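Local coordinates for uncharacterized protein (Legionella pneumophila subsp. pneumophila str. Philadelphia 1, PDB 4RD8) that is of unknown function and folds as a largely helical, strand-free single chain belonging to the DUF5636 family, at residues A104-M107 against F108-S112. The protein carries 3 engineered substitutions. Numbering follows the deposited sequence.
Sequences ADFM and FLVSS. Engineered in segment 104-107: Ala104 (natural residue Glu).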
loop_
_atom_site.group_PDB
_atom_site.type_symbol
_atom_site.label_atom_id
_atom_site.label_comp_id
_atom_site.label_asym_id
_atom_site.label_seq_id
_atom_site.Cartn_x
_atom_site.Cartn_y
_atom_site.Cartn_z
ATOM N N ALA A 104 17.976 3.098 -5.709
ATOM C CA ALA A 104 18.733 2.367 -4.689
ATOM C C ALA A 104 18.466 2.892 -3.285
ATOM O O ALA A 104 18.398 2.122 -2.326
ATOM C CB ALA A 104 20.199 2.420 -4.977
ATOM N N ASP A 105 18.351 4.211 -3.163
ATOM C CA ASP A 105 18.070 4.838 -1.873
ATOM C C ASP A 105 16.644 4.588 -1.431
ATOM O O ASP A 105 16.386 4.334 -0.255
ATOM C CB ASP A 105 18.351 6.338 -1.952
ATOM C CG ASP A 105 19.823 6.634 -2.111
ATOM O OD1 ASP A 105 20.635 5.918 -1.481
ATOM O OD2 ASP A 105 20.177 7.554 -2.884
ATOM N N PHE A 106 15.714 4.668 -2.378
ATOM C CA PHE A 106 14.325 4.332 -2.099
ATOM C C PHE A 106 14.215 2.888 -1.593
ATOM O O PHE A 106 13.582 2.622 -0.570
ATOM C CB PHE A 106 13.458 4.512 -3.358
ATOM C CG PHE A 106 12.003 4.202 -3.134
ATOM C CD1 PHE A 106 11.149 5.159 -2.611
ATOM C CD2 PHE A 106 11.498 2.941 -3.415
ATOM C CE1 PHE A 106 9.804 4.871 -2.388
ATOM C CE2 PHE A 106 10.152 2.645 -3.191
ATOM C CZ PHE A 106 9.308 3.609 -2.675
HETATM N N MSE A 107 14.846 1.966 -2.303
HETATM C CA MSE A 107 14.759 0.551 -1.940
HETATM C C MSE A 107 15.472 0.257 -0.617
HETATM O O MSE A 107 15.049 -0.610 0.142
HETATM C CB MSE A 107 15.246 -0.344 -3.085
HETATM C CG MSE A 107 14.301 -0.316 -4.280
HETATM SE SE MSE A 107 12.458 -0.878 -3.853
HETATM C CE MSE A 107 12.508 -2.467 -4.981
ATOM N N PHE A 108 16.524 1.011 -0.319
ATOM C CA PHE A 108 17.167 0.892 0.990
ATOM C C PHE A 108 16.173 1.251 2.104
ATOM O O PHE A 108 16.076 0.564 3.131
ATOM C CB PHE A 108 18.421 1.777 1.077
ATOM C CG PHE A 108 18.982 1.873 2.475
ATOM C CD1 PHE A 108 19.800 0.877 2.978
ATOM C CD2 PHE A 108 18.652 2.945 3.298
ATOM C CE1 PHE A 108 20.304 0.953 4.273
ATOM C CE2 PHE A 108 19.162 3.025 4.597
ATOM C CZ PHE A 108 19.983 2.029 5.081
ATOM N N LEU A 109 15.425 2.332 1.915
ATOM C CA LEU A 109 14.478 2.742 2.952
ATOM C C LEU A 109 13.324 1.746 3.072
ATOM O O LEU A 109 12.830 1.497 4.174
ATOM C CB LEU A 109 13.953 4.154 2.671
ATOM C CG LEU A 109 15.072 5.193 2.825
ATOM C CD1 LEU A 109 14.591 6.570 2.341
ATOM C CD2 LEU A 109 15.508 5.280 4.302
ATOM N N VAL A 110 12.889 1.189 1.938
ATOM C CA VAL A 110 11.857 0.140 1.966
ATOM C C VAL A 110 12.378 -1.048 2.779
ATOM O O VAL A 110 11.686 -1.576 3.661
ATOM C CB VAL A 110 11.476 -0.326 0.533
ATOM C CG1 VAL A 110 10.626 -1.623 0.582
ATOM C CG2 VAL A 110 10.706 0.777 -0.186
ATOM N N SER A 111 13.609 -1.454 2.483
ATOM C CA SER A 111 14.206 -2.596 3.170
ATOM C C SER A 111 14.375 -2.328 4.657
ATOM O O SER A 111 14.539 -3.264 5.442
ATOM C CB SER A 111 15.564 -2.965 2.568
ATOM O OG SER A 111 16.582 -2.090 3.030
ATOM N N SER A 112 14.346 -1.056 5.036
ATOM C CA SER A 112 14.506 -0.669 6.429
ATOM C C SER A 112 13.173 -0.494 7.145
ATOM O O SER A 112 13.154 -0.202 8.341
ATOM C CB SER A 112 15.322 0.627 6.546
ATOM O OG SER A 112 16.581 0.475 5.895
#
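Phe106 and Val110 meet one turn apart on the short helix 103-111, a local i to i+4 contact on the buried side of that helix. The touching atom of Val110 is its CG2 methyl, which lies beside the backbone N and reaches back along the helix. It comes obliquely to the Phe106 ring, with CE2 of Phe106 and CG2 of Val110 3.6 Å apart. The ring is carried to that meeting by a first torsion that sets CG of Phe106 opposite the backbone N (chi1 -179°). On the same side, the selenomethionine Met107 folds at its second and third torsions and makes a looser approach, its SE 4.4 Å from Val110 CG2.

Four successive alpha-helical bonds hold this spacing. Val110 N binds Phe106 O at 3.0 Å, in the carbonyl plane, and Ser111 N closes the series on Met107 O at 2.9 Å. Further back, Phe108 N is bonded to Ala104 O and Leu109 N to Asp105 O; Ala104 is an engineered residue.

Further along, around Phe108 O, Ser112 OG donates a side-chain bond to this carbonyl at 2.8 Å, where the backbone bonds from Ser112 N to Phe108 O and Leu109 O are weak. In one of the two conformers of Ser111, its OG also reaches Phe108 O, from the other face of the carbonyl plane, and may add a second bond. Ser112 OG also stands over one face of the Phe108 ring, toward its rim.

Trp180 of helix 179-184 packs against Phe106 edge-to-face and also touches Met107 and Val110, while Leu116 and Leu121, from loops, cover Phe106. Leu109 rests on Leu101 and Leu116, and Arg89 hydrogen-bonds Ser112 O, so helix 103-111 is tied both to helix 179-184 and to its flanking loops.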